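Local coordinates for transmembrane oligosaccharyl transferase (Archaeoglobus fulgidus, PDB 3WAJ), which belongs to the STT3/AglB family of membrane-embedded oligosaccharyl transferases, clan GT-C, and carries a bound zinc ion, at residues E56-N61 and L86-S91; G779-G784 and T819-L824; I663-R668 and V736-G741. One frame throughout, in Å; residues are numbered along the deposited sequence.

Contact 1 of 3, residues E56-N61 and L86-S91; sequences ENTIHN and LVYLGS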
ATOM      1  N   GLU A  56       4.296  -9.718  15.710  1.00 40.28           N
ATOM      2  CA  GLU A  56       3.578 -10.638  16.579  1.00 45.43           C
ATOM      3  C   GLU A  56       4.117 -12.068  16.442  1.00 49.73           C
ATOM      4  O   GLU A  56       4.369 -12.755  17.430  1.00 53.31           O
ATOM      5  CB  GLU A  56       2.099 -10.610  16.187  1.00 43.38           C
ATOM      6  CG  GLU A  56       1.108 -11.075  17.248  1.00 53.32           C
ATOM      7  CD  GLU A  56      -0.292 -10.511  17.008  1.00 63.85           C
ATOM      8  OE1 GLU A  56      -0.482  -9.797  16.005  1.00 72.47           O
ATOM      9  OE2 GLU A  56      -1.203 -10.767  17.815  1.00 69.54           O
ATOM     10  N   ASN A  57       4.284 -12.513  15.205  1.00 44.86           N
ATOM     11  CA  ASN A  57       4.809 -13.843  14.945  1.00 42.42           C
ATOM     12  C   ASN A  57       6.278 -13.963  15.378  1.00 47.83           C
ATOM     13  O   ASN A  57       6.706 -14.985  15.914  1.00 53.00           O
ATOM     14  CB  ASN A  57       4.655 -14.185  13.458  1.00 35.52           C
ATOM     15  CG  ASN A  57       5.188 -15.544  13.125  1.00 39.08           C
ATOM     16  OD1 ASN A  57       6.398 -15.764  13.165  1.00 44.36           O
ATOM     17  ND2 ASN A  57       4.294 -16.475  12.790  1.00 38.64           N
ATOM     18  N   THR A  58       7.048 -12.911  15.139  1.00 43.62           N
ATOM     19  CA  THR A  58       8.453 -12.898  15.508  1.00 43.83           C
ATOM     20  C   THR A  58       8.616 -12.874  17.026  1.00 47.45           C
ATOM     21  O   THR A  58       9.489 -13.548  17.571  1.00 43.65           O
ATOM     22  CB  THR A  58       9.155 -11.691  14.912  1.00 41.36           C
ATOM     23  OG1 THR A  58       8.961 -11.689  13.489  1.00 39.90           O
ATOM     24  CG2 THR A  58      10.647 -11.731  15.240  1.00 36.35           C
ATOM     25  N   ILE A  59       7.775 -12.097  17.706  1.00 44.60           N
ATOM     26  CA  ILE A  59       7.838 -12.056  19.156  1.00 49.80           C
ATOM     27  C   ILE A  59       7.650 -13.474  19.692  1.00 54.06           C
ATOM     28  O   ILE A  59       8.455 -13.954  20.488  1.00 53.26           O
ATOM     29  CB  ILE A  59       6.806 -11.095  19.774  1.00 45.80           C
ATOM     30  CG1 ILE A  59       7.239  -9.625  19.598  1.00 44.12           C
ATOM     31  CG2 ILE A  59       6.643 -11.392  21.251  1.00 41.15           C
ATOM     32  CD1 ILE A  59       6.199  -8.585  20.131  1.00 44.51           C
ATOM     33  N   HIS A  60       6.611 -14.150  19.211  1.00 53.19           N
ATOM     34  CA  HIS A  60       6.319 -15.517  19.623  1.00 46.04           C
ATOM     35  C   HIS A  60       7.483 -16.489  19.395  1.00 50.02           C
ATOM     36  O   HIS A  60       7.745 -17.346  20.238  1.00 48.69           O
ATOM     37  CB  HIS A  60       5.079 -16.030  18.905  1.00 42.10           C
ATOM     38  CG  HIS A  60       4.630 -17.378  19.379  1.00 46.62           C
ATOM     39  ND1 HIS A  60       3.814 -17.545  20.476  1.00 48.62           N
ATOM     40  CD2 HIS A  60       4.888 -18.619  18.904  1.00 46.23           C
ATOM     41  CE1 HIS A  60       3.579 -18.834  20.652  1.00 51.84           C
ATOM     42  NE2 HIS A  60       4.224 -19.508  19.715  1.00 49.67           N
ATOM     43  N   ASN A  61       8.161 -16.366  18.256  1.00 46.15           N
ATOM     44  CA  ASN A  61       9.240 -17.281  17.891  1.00 41.63           C
ATOM     45  C   ASN A  61      10.644 -16.683  18.127  1.00 47.03           C
ATOM     46  O   ASN A  61      11.631 -17.088  17.494  1.00 51.26           O
ATOM     47  CB  ASN A  61       9.097 -17.706  16.425  1.00 42.72           C
ATOM     48  CG  ASN A  61       7.767 -18.373  16.135  1.00 48.98           C
ATOM     49  OD1 ASN A  61       7.502 -19.485  16.609  1.00 51.58           O
ATOM     50  ND2 ASN A  61       6.931 -17.710  15.330  1.00 47.19           N
ATOM     51  N   LEU A  86      12.952  -3.494  10.877  1.00 41.40           N
ATOM     52  CA  LEU A  86      11.724  -3.034  11.529  1.00 35.23           C
ATOM     53  C   LEU A  86      11.042  -4.193  12.230  1.00 34.95           C
ATOM     54  O   LEU A  86      10.463  -4.005  13.294  1.00 36.21           O
ATOM     55  CB  LEU A  86      10.763  -2.404  10.518  1.00 41.64           C
ATOM     56  CG  LEU A  86       9.976  -1.140  10.893  1.00 42.96           C
ATOM     57  CD1 LEU A  86       8.650  -1.061  10.109  1.00 24.58           C
ATOM     58  CD2 LEU A  86       9.746  -0.999  12.390  1.00 42.67           C
ATOM     59  N   VAL A  87      11.095  -5.390  11.642  1.00 36.81           N
ATOM     60  CA  VAL A  87      10.513  -6.536  12.332  1.00 37.86           C
ATOM     61  C   VAL A  87      11.174  -6.695  13.708  1.00 39.11           C
ATOM     62  O   VAL A  87      10.488  -6.757  14.710  1.00 40.97           O
ATOM     63  CB  VAL A  87      10.584  -7.854  11.521  1.00 32.69           C
ATOM     64  CG1 VAL A  87       9.947  -8.990  12.339  1.00 25.72           C
ATOM     65  CG2 VAL A  87       9.844  -7.715  10.199  1.00 29.30           C
ATOM     66  N   TYR A  88      12.504  -6.720  13.763  1.00 38.87           N
ATOM     67  CA  TYR A  88      13.173  -6.851  15.047  1.00 36.31           C
ATOM     68  C   TYR A  88      12.989  -5.627  15.921  1.00 37.41           C
ATOM     69  O   TYR A  88      12.636  -5.783  17.084  1.00 46.49           O
ATOM     70  CB  TYR A  88      14.647  -7.271  14.895  1.00 41.90           C
ATOM     71  CG  TYR A  88      14.778  -8.727  14.504  1.00 46.04           C
ATOM     72  CD1 TYR A  88      14.625  -9.733  15.447  1.00 50.30           C
ATOM     73  CD2 TYR A  88      14.995  -9.097  13.189  1.00 41.44           C
ATOM     74  CE1 TYR A  88      14.719 -11.075  15.088  1.00 47.81           C
ATOM     75  CE2 TYR A  88      15.094 -10.426  12.822  1.00 43.14           C
ATOM     76  CZ  TYR A  88      14.958 -11.412  13.775  1.00 45.96           C
ATOM     77  OH  TYR A  88      15.055 -12.738  13.403  1.00 48.03           O
ATOM     78  N   LEU A  89      13.195  -4.421  15.384  1.00 37.61           N
ATOM     79  CA  LEU A  89      12.921  -3.201  16.171  1.00 40.54           C
ATOM     80  C   LEU A  89      11.567  -3.276  16.881  1.00 45.67           C
ATOM     81  O   LEU A  89      11.472  -3.022  18.091  1.00 51.61           O
ATOM     82  CB  LEU A  89      12.993  -1.929  15.316  1.00 43.50           C
ATOM     83  CG  LEU A  89      12.724  -0.617  16.080  1.00 43.93           C
ATOM     84  CD1 LEU A  89      13.639  -0.493  17.307  1.00 42.79           C
ATOM     85  CD2 LEU A  89      12.901   0.605  15.185  1.00 34.71           C
ATOM     86  N   GLY A  90      10.529  -3.670  16.138  1.00 40.07           N
ATOM     87  CA  GLY A  90       9.189  -3.792  16.703  1.00 38.37           C
ATOM     88  C   GLY A  90       8.984  -4.958  17.669  1.00 43.71           C
ATOM     89  O   GLY A  90       8.241  -4.845  18.660  1.00 44.28           O
ATOM     90  N   SER A  91       9.616  -6.092  17.376  1.00 39.93           N
ATOM     91  CA  SER A  91       9.635  -7.203  18.319  1.00 42.36           C
ATOM     92  C   SER A  91      10.329  -6.786  19.618  1.00 48.12           C
ATOM     93  O   SER A  91       9.821  -7.048  20.718  1.00 45.23           O
ATOM     94  CB  SER A  91      10.342  -8.407  17.712  1.00 39.44           C
ATOM     95  OG  SER A  91       9.709  -8.811  16.516  1.00 39.32           O
TER

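Contact 2 of 3, residues G779-G784 and T819-L824; sequences GAVVTG and TYTVVL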
ATOM      1  N   GLY A 779     -25.270 -25.459  -1.385  1.00 54.19           N
ATOM      2  CA  GLY A 779     -26.649 -25.091  -1.667  1.00 51.29           C
ATOM      3  C   GLY A 779     -27.563 -26.306  -1.704  1.00 57.97           C
ATOM      4  O   GLY A 779     -27.196 -27.342  -2.267  1.00 56.72           O
ATOM      5  N   ALA A 780     -28.751 -26.183  -1.108  1.00 56.44           N
ATOM      6  CA  ALA A 780     -29.746 -27.259  -1.124  1.00 57.53           C
ATOM      7  C   ALA A 780     -30.370 -27.389  -2.504  1.00 62.17           C
ATOM      8  O   ALA A 780     -30.907 -26.416  -3.040  1.00 64.49           O
ATOM      9  CB  ALA A 780     -30.830 -27.011  -0.091  1.00 51.66           C
ATOM     10  N   VAL A 781     -30.315 -28.587  -3.078  1.00 62.31           N
ATOM     11  CA  VAL A 781     -30.900 -28.792  -4.396  1.00 59.54           C
ATOM     12  C   VAL A 781     -32.395 -29.090  -4.271  1.00 62.36           C
ATOM     13  O   VAL A 781     -32.788 -30.133  -3.758  1.00 67.32           O
ATOM     14  CB  VAL A 781     -30.166 -29.894  -5.180  1.00 59.14           C
ATOM     15  CG1 VAL A 781     -30.765 -30.046  -6.582  1.00 60.12           C
ATOM     16  CG2 VAL A 781     -28.686 -29.568  -5.271  1.00 54.39           C
ATOM     17  N   VAL A 782     -33.224 -28.150  -4.715  1.00 63.73           N
ATOM     18  CA  VAL A 782     -34.668 -28.371  -4.777  1.00 68.11           C
ATOM     19  C   VAL A 782     -35.064 -28.661  -6.224  1.00 71.21           C
ATOM     20  O   VAL A 782     -34.733 -27.895  -7.140  1.00 71.33           O
ATOM     21  CB  VAL A 782     -35.476 -27.180  -4.216  1.00 65.40           C
ATOM     22  CG1 VAL A 782     -36.970 -27.423  -4.383  1.00 62.47           C
ATOM     23  CG2 VAL A 782     -35.146 -26.966  -2.753  1.00 63.73           C
ATOM     24  N   THR A 783     -35.764 -29.774  -6.426  1.00 71.86           N
ATOM     25  CA  THR A 783     -36.111 -30.222  -7.768  1.00 74.95           C
ATOM     26  C   THR A 783     -37.426 -30.986  -7.758  1.00 84.73           C
ATOM     27  O   THR A 783     -37.929 -31.377  -6.699  1.00 88.28           O
ATOM     28  CB  THR A 783     -35.015 -31.124  -8.344  1.00 73.88           C
ATOM     29  OG1 THR A 783     -35.221 -31.304  -9.750  1.00 79.04           O
ATOM     30  CG2 THR A 783     -35.027 -32.473  -7.649  1.00 71.44           C
ATOM     31  N   GLY A 784     -37.981 -31.206  -8.942  1.00 86.73           N
ATOM     32  CA  GLY A 784     -39.248 -31.899  -9.050  1.00 88.29           C
ATOM     33  C   GLY A 784     -39.922 -31.621 -10.376  1.00 90.75           C
ATOM     34  O   GLY A 784     -39.300 -31.105 -11.303  1.00 89.79           O
ATOM     35  N   THR A 819     -39.554 -30.815 -15.823  1.00 93.89           N
ATOM     36  CA  THR A 819     -38.929 -30.771 -14.504  1.00 96.23           C
ATOM     37  C   THR A 819     -38.131 -29.477 -14.278  1.00 95.34           C
ATOM     38  O   THR A 819     -37.793 -28.754 -15.223  1.00 92.43           O
ATOM     39  CB  THR A 819     -38.050 -32.016 -14.233  1.00 97.86           C
ATOM     40  OG1 THR A 819     -38.067 -32.325 -12.833  1.00101.34           O
ATOM     41  CG2 THR A 819     -36.616 -31.785 -14.681  1.00 95.47           C
ATOM     42  N   TYR A 820     -37.855 -29.186 -13.010  1.00 94.71           N
ATOM     43  CA  TYR A 820     -37.080 -28.013 -12.635  1.00 85.57           C
ATOM     44  C   TYR A 820     -36.002 -28.426 -11.640  1.00 81.48           C
ATOM     45  O   TYR A 820     -36.107 -29.469 -10.996  1.00 81.82           O
ATOM     46  CB  TYR A 820     -37.986 -26.953 -12.004  1.00 81.59           C
ATOM     47  CG  TYR A 820     -38.357 -27.249 -10.569  1.00 82.88           C
ATOM     48  CD1 TYR A 820     -39.393 -28.125 -10.262  1.00 85.21           C
ATOM     49  CD2 TYR A 820     -37.674 -26.647  -9.517  1.00 80.28           C
ATOM     50  CE1 TYR A 820     -39.732 -28.397  -8.949  1.00 84.49           C
ATOM     51  CE2 TYR A 820     -38.005 -26.913  -8.206  1.00 82.16           C
ATOM     52  CZ  TYR A 820     -39.033 -27.788  -7.926  1.00 83.06           C
ATOM     53  OH  TYR A 820     -39.359 -28.051  -6.613  1.00 81.49           O
ATOM     54  N   THR A 821     -34.966 -27.609 -11.514  1.00 77.27           N
ATOM     55  CA  THR A 821     -33.968 -27.818 -10.472  1.00 72.37           C
ATOM     56  C   THR A 821     -33.441 -26.465  -9.996  1.00 68.54           C
ATOM     57  O   THR A 821     -33.041 -25.624 -10.807  1.00 63.00           O
ATOM     58  CB  THR A 821     -32.818 -28.714 -10.959  1.00 67.12           C
ATOM     59  OG1 THR A 821     -33.343 -29.986 -11.366  1.00 74.39           O
ATOM     60  CG2 THR A 821     -31.808 -28.928  -9.849  1.00 60.32           C
ATOM     61  N   VAL A 822     -33.464 -26.240  -8.686  1.00 66.63           N
ATOM     62  CA  VAL A 822     -32.962 -24.977  -8.152  1.00 63.69           C
ATOM     63  C   VAL A 822     -32.097 -25.160  -6.891  1.00 65.25           C
ATOM     64  O   VAL A 822     -32.397 -25.992  -6.025  1.00 63.70           O
ATOM     65  CB  VAL A 822     -34.099 -23.946  -7.944  1.00 53.94           C
ATOM     66  CG1 VAL A 822     -34.990 -24.346  -6.794  1.00 51.58           C
ATOM     67  CG2 VAL A 822     -33.521 -22.558  -7.716  1.00 55.85           C
ATOM     68  N   VAL A 823     -31.014 -24.390  -6.815  1.00 60.06           N
ATOM     69  CA  VAL A 823     -30.074 -24.463  -5.698  1.00 58.13           C
ATOM     70  C   VAL A 823     -30.238 -23.221  -4.808  1.00 58.23           C
ATOM     71  O   VAL A 823     -30.052 -22.093  -5.269  1.00 58.18           O
ATOM     72  CB  VAL A 823     -28.621 -24.594  -6.220  1.00 58.03           C
ATOM     73  CG1 VAL A 823     -27.650 -24.985  -5.102  1.00 52.58           C
ATOM     74  CG2 VAL A 823     -28.566 -25.624  -7.329  1.00 54.70           C
ATOM     75  N   LEU A 824     -30.599 -23.440  -3.541  1.00 58.59           N
ATOM     76  CA  LEU A 824     -30.865 -22.358  -2.589  1.00 54.32           C
ATOM     77  C   LEU A 824     -29.764 -22.302  -1.520  1.00 57.87           C
ATOM     78  O   LEU A 824     -29.382 -23.333  -0.964  1.00 61.60           O
ATOM     79  CB  LEU A 824     -32.235 -22.559  -1.933  1.00 52.46           C
ATOM     80  CG  LEU A 824     -33.406 -22.855  -2.878  1.00 53.89           C
ATOM     81  CD1 LEU A 824     -34.721 -23.061  -2.125  1.00 55.35           C
ATOM     82  CD2 LEU A 824     -33.562 -21.745  -3.897  1.00 52.70           C
TER

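Contact 3 of 3, residues I663-R668 and V736-G741; sequences IIIPLR and VSPTMG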
ATOM      1  N   ILE A 663     -26.795  20.593 -16.862  1.00 41.46           N
ATOM      2  CA  ILE A 663     -26.054  20.201 -15.680  1.00 46.56           C
ATOM      3  C   ILE A 663     -25.974  18.661 -15.640  1.00 43.17           C
ATOM      4  O   ILE A 663     -26.982  17.958 -15.682  1.00 43.12           O
ATOM      5  CB  ILE A 663     -26.501  20.954 -14.366  1.00 50.23           C
ATOM      6  CG1 ILE A 663     -26.816  19.993 -13.235  1.00 47.51           C
ATOM      7  CG2 ILE A 663     -27.599  21.978 -14.619  1.00 50.01           C
ATOM      8  CD1 ILE A 663     -25.588  19.655 -12.451  1.00 49.01           C
ATOM      9  N   ILE A 664     -24.745  18.155 -15.647  1.00 41.62           N
ATOM     10  CA  ILE A 664     -24.482  16.722 -15.760  1.00 37.84           C
ATOM     11  C   ILE A 664     -23.994  16.171 -14.426  1.00 39.66           C
ATOM     12  O   ILE A 664     -23.049  16.705 -13.835  1.00 41.88           O
ATOM     13  CB  ILE A 664     -23.383  16.445 -16.825  1.00 38.94           C
ATOM     14  CG1 ILE A 664     -23.796  16.994 -18.195  1.00 39.46           C
ATOM     15  CG2 ILE A 664     -23.058  14.951 -16.906  1.00 30.82           C
ATOM     16  CD1 ILE A 664     -22.649  17.104 -19.190  1.00 37.40           C
ATOM     17  N   ILE A 665     -24.625  15.103 -13.946  1.00 36.67           N
ATOM     18  CA  ILE A 665     -24.139  14.470 -12.731  1.00 37.13           C
ATOM     19  C   ILE A 665     -22.855  13.719 -13.078  1.00 36.08           C
ATOM     20  O   ILE A 665     -22.890  12.717 -13.803  1.00 40.20           O
ATOM     21  CB  ILE A 665     -25.179  13.532 -12.095  1.00 36.07           C
ATOM     22  CG1 ILE A 665     -26.363  14.340 -11.567  1.00 38.67           C
ATOM     23  CG2 ILE A 665     -24.547  12.703 -10.963  1.00 29.08           C
ATOM     24  CD1 ILE A 665     -27.623  13.515 -11.356  1.00 43.59           C
ATOM     25  N   PRO A 666     -21.711  14.198 -12.546  1.00 38.93           N
ATOM     26  CA  PRO A 666     -20.383  13.672 -12.897  1.00 44.93           C
ATOM     27  C   PRO A 666     -20.164  12.327 -12.225  1.00 44.79           C
ATOM     28  O   PRO A 666     -19.288  12.164 -11.365  1.00 47.58           O
ATOM     29  CB  PRO A 666     -19.424  14.724 -12.318  1.00 38.02           C
ATOM     30  CG  PRO A 666     -20.157  15.215 -11.093  1.00 38.04           C
ATOM     31  CD  PRO A 666     -21.630  15.210 -11.472  1.00 39.10           C
ATOM     32  N   LEU A 667     -21.007  11.378 -12.608  1.00 41.81           N
ATOM     33  CA  LEU A 667     -20.897   9.998 -12.178  1.00 38.88           C
ATOM     34  C   LEU A 667     -21.235   9.161 -13.395  1.00 35.07           C
ATOM     35  O   LEU A 667     -22.361   9.186 -13.879  1.00 38.75           O
ATOM     36  CB  LEU A 667     -21.871   9.680 -11.032  1.00 36.39           C
ATOM     37  CG  LEU A 667     -21.909   8.195 -10.655  1.00 34.49           C
ATOM     38  CD1 LEU A 667     -20.591   7.801  -9.968  1.00 32.47           C
ATOM     39  CD2 LEU A 667     -23.123   7.846  -9.783  1.00 32.72           C
ATOM     40  N   ARG A 668     -20.254   8.428 -13.902  1.00 40.25           N
ATOM     41  CA  ARG A 668     -20.480   7.582 -15.061  1.00 42.42           C
ATOM     42  C   ARG A 668     -21.338   6.377 -14.657  1.00 41.04           C
ATOM     43  O   ARG A 668     -20.991   5.646 -13.729  1.00 39.08           O
ATOM     44  CB  ARG A 668     -19.140   7.132 -15.640  1.00 42.03           C
ATOM     45  CG  ARG A 668     -19.244   6.524 -17.017  1.00 49.65           C
ATOM     46  CD  ARG A 668     -18.306   7.195 -17.988  1.00 54.08           C
ATOM     47  NE  ARG A 668     -18.409   6.572 -19.300  1.00 56.57           N
ATOM     48  CZ  ARG A 668     -17.480   5.787 -19.825  1.00 63.20           C
ATOM     49  NH1 ARG A 668     -16.354   5.555 -19.160  1.00 68.59           N
ATOM     50  NH2 ARG A 668     -17.671   5.245 -21.018  1.00 62.76           N
ATOM     51  N   VAL A 736     -17.649  18.060  -8.386  1.00 55.27           N
ATOM     52  CA  VAL A 736     -17.330  16.817  -7.683  1.00 52.89           C
ATOM     53  C   VAL A 736     -18.460  15.790  -7.750  1.00 48.62           C
ATOM     54  O   VAL A 736     -19.626  16.120  -8.003  1.00 48.45           O
ATOM     55  CB  VAL A 736     -16.848  17.026  -6.215  1.00 48.87           C
ATOM     56  CG1 VAL A 736     -16.229  18.412  -6.038  1.00 51.72           C
ATOM     57  CG2 VAL A 736     -17.976  16.817  -5.242  1.00 42.21           C
ATOM     58  N   SER A 737     -18.094  14.535  -7.535  1.00 40.89           N
ATOM     59  CA  SER A 737     -19.016  13.438  -7.745  1.00 45.18           C
ATOM     60  C   SER A 737     -19.709  13.103  -6.418  1.00 44.39           C
ATOM     61  O   SER A 737     -19.293  13.600  -5.361  1.00 46.74           O
ATOM     62  CB  SER A 737     -18.263  12.245  -8.338  1.00 44.72           C
ATOM     63  OG  SER A 737     -17.549  11.563  -7.338  1.00 57.93           O
ATOM     64  N   PRO A 738     -20.793  12.306  -6.466  1.00 38.16           N
ATOM     65  CA  PRO A 738     -21.518  12.059  -5.207  1.00 36.50           C
ATOM     66  C   PRO A 738     -20.738  11.157  -4.254  1.00 38.13           C
ATOM     67  O   PRO A 738     -19.824  10.441  -4.708  1.00 34.54           O
ATOM     68  CB  PRO A 738     -22.787  11.320  -5.663  1.00 32.09           C
ATOM     69  CG  PRO A 738     -22.889  11.580  -7.179  1.00 28.90           C
ATOM     70  CD  PRO A 738     -21.464  11.694  -7.635  1.00 31.45           C
ATOM     71  N   THR A 739     -21.093  11.193  -2.962  1.00 31.10           N
ATOM     72  CA  THR A 739     -20.564  10.240  -1.983  1.00 29.45           C
ATOM     73  C   THR A 739     -20.916   8.830  -2.432  1.00 33.32           C
ATOM     74  O   THR A 739     -21.929   8.622  -3.110  1.00 36.07           O
ATOM     75  CB  THR A 739     -21.136  10.472  -0.572  1.00 35.57           C
ATOM     76  OG1 THR A 739     -22.556  10.300  -0.610  1.00 38.17           O
ATOM     77  CG2 THR A 739     -20.790  11.876  -0.048  1.00 31.83           C
ATOM     78  N   MET A 740     -20.104   7.862  -2.030  1.00 40.86           N
ATOM     79  CA  MET A 740     -20.245   6.502  -2.553  1.00 43.70           C
ATOM     80  C   MET A 740     -21.603   5.853  -2.274  1.00 38.31           C
ATOM     81  O   MET A 740     -22.141   5.144  -3.127  1.00 42.46           O
ATOM     82  CB  MET A 740     -19.088   5.625  -2.075  1.00 40.71           C
ATOM     83  CG  MET A 740     -17.805   5.921  -2.836  1.00 47.16           C
ATOM     84  SD  MET A 740     -16.357   5.040  -2.224  1.00 51.70           S
ATOM     85  CE  MET A 740     -16.349   5.656  -0.522  1.00 28.78           C
ATOM     86  N   GLY A 741     -22.155   6.101  -1.092  1.00 24.39           N
ATOM     87  CA  GLY A 741     -23.503   5.655  -0.773  1.00 26.03           C
ATOM     88  C   GLY A 741     -24.542   6.181  -1.753  1.00 28.96           C
ATOM     89  O   GLY A 741     -25.449   5.456  -2.199  1.00 26.20           O
TER

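Contact 1 of 3, residues E56-N61 and L86-S91
The aromatic ring of Tyr88 meets Thr58 obliquely, with methyl CG2 of Thr58 4.1 Å from CE1 of Tyr88; Arg65 also touches both residues, and the ring's hydroxyl is bonded to the backbone oxygen of Pro63. Thr58 is the wedge between helices 47-60 and 84-96. Its CG2 stands anti to the backbone N (the OG1 torsion is -56°), which sends the methyl to Ser91, 3.3 Å from OG of Ser91, while OG1 of Thr58 sits 3.1 Å from CG1 of Val87, a tight fit. Alongside, CG1 of Ile59 lies against CA of Ser91 at 3.6 Å. Small Ser91 suits this point: Ile59 and Ser91 are the nearest CA pair, and the axes of segments 56-60 and 86-91 approach to 9.0 Å, crossing at -66°.

The hydroxyls of Thr58 and Ser91 are turned back on their own helices. Ser91 OG donates to the oxygen of Val87 at 2.8 Å from above the carbonyl plane, and this oxygen also takes the N-H of Ser91; Thr58 OG1 is bonded to Leu54 O. Small polar residues can therefore pack here as if apolar, their polar atoms satisfied within each helix and the buried join left to van der Waals contact.

Contact 2 of 3, residues G779-G784 and T819-L824
Val782 and Val822 form the close centre of this antiparallel pairing, a hydrogen-bonded pair in which Val782 N reaches Val822 O at 2.7 Å. Their side chains share the buried face of the strands with Ala780, Leu824 and Tyr820. On that face CG2 of Val782 meets CD1 of Leu824 at 4.0 Å, and CG1 of Val782 meets the Tyr820 hydroxyl end. The Tyr820 ring, swung between its backbone N and carbonyl carbon (chi1 78°), lies back across the partner strand: CA of Thr783 stands over one face, 4.0 Å from the centroid, in a CH-pi contact, and Gly784 N lies over the same face. Gly784 suits the place twice, having no side chain to strike the ring and a phi of 160° that other residues rarely adopt.

The other face, with Val781, Thr783, Thr821 and Val823, is partly exposed. CG1 of Val781 touches CG2 of Thr821 at 3.6 Å, but the contact between CG2 of Val781 and CG2 of Val823 is loose, at 4.5 Å. Threonine suits this face: beta-branching fits an extended backbone, and the hydroxyl is compatible with solvent. That of Thr783 turns to Tyr820 O, at a modelled separation too short to trust in detail.

Strand 819-824 is outermost in a three-stranded sheet, with 780-785 in the middle and 863-865 parallel to it beyond. Strands 792-800 and 806-814 supply Val793, Val795 and Val813 against the buried face, and Tyr820 OH is bonded to Leu866 O.

Contact 3 of 3, residues I663-R668 and V736-G741
Pro666 faces Val736 and Ser737 at the closest point between these two segments. The CG corner of the Pro666 ring comes to 3.3 Å from Val736 O, and the carbonyl oxygen of Pro666 lies 3.2 Å from CB of Ser737. Next to this pair, Pro738 offers a second ring: its CD rests 4.0 Å from CB of Leu667, and its CG meets CG2 of Ile665 at 4.3 Å. The two prolines are thus set against the opposite segment in different ways, the Pro666 ring meeting a backbone carbonyl and Pro738 meeting aliphatic side chains.

What turns Pro666 into position is an inverse gamma turn centred on it, closed by a bond from Leu667 N to Ile665 O of 2.6 Å. Proline suits the centre, since its ring restrains phi near the observed -75°, which suits the turn, and the turn requires no N-H there. With CG anti to its backbone N (chi1 173°), the Leu667 side chain runs on past Pro738 to Leu746 and Tyr747 of helix 740-755. Ahead of the turn, strand 663-664 pairs with strand 640-643, and Ile665 still bonds to the backbone of Phe641.

The facing segment is steadied from behind. Arg731 NE holds Ser737 O, Gln743 NE2 holds Pro738 O, and Glu727 receives Thr739 N. Thr739 occupies the N-cap position of helix 740-755, where Glu704 accepts the N-H of Gly741; a carboxylate at a helix start probably interacts favourably with the helix dipole.

Chemically, then, the meeting surface is made of proline rings, methyl and methylene groups and backbone carbonyls, joined by van der Waals contact, while the hydrogen bonds that fix its position lie within each segment or run to the second shell.

Along the chain, contact 1 comes first, contact 3 second and contact 2 last, each closing before the next opens. Their centres are widely spread: 52 Å between contacts 1 and 2, 45 Å between 1 and 3, and 42 Å between 2 and 3, with none touching another. Contact 1 joins two helices of the STT3 N-terminal region; helix 47-60 begins at Asp47, which binds zinc with Asp161 and His163, and the Val87 side chain lies about 13 Å from that ion. Contact 3, across the chain's centre from contact 1, joins the turn that follows edge strand 663-664 to the segment leading into helix 740-755. Contact 2 pairs two strands of a three-stranded sheet in the long peripheral domain. They share no helix or sheet, so they belong to separate parts of the fold.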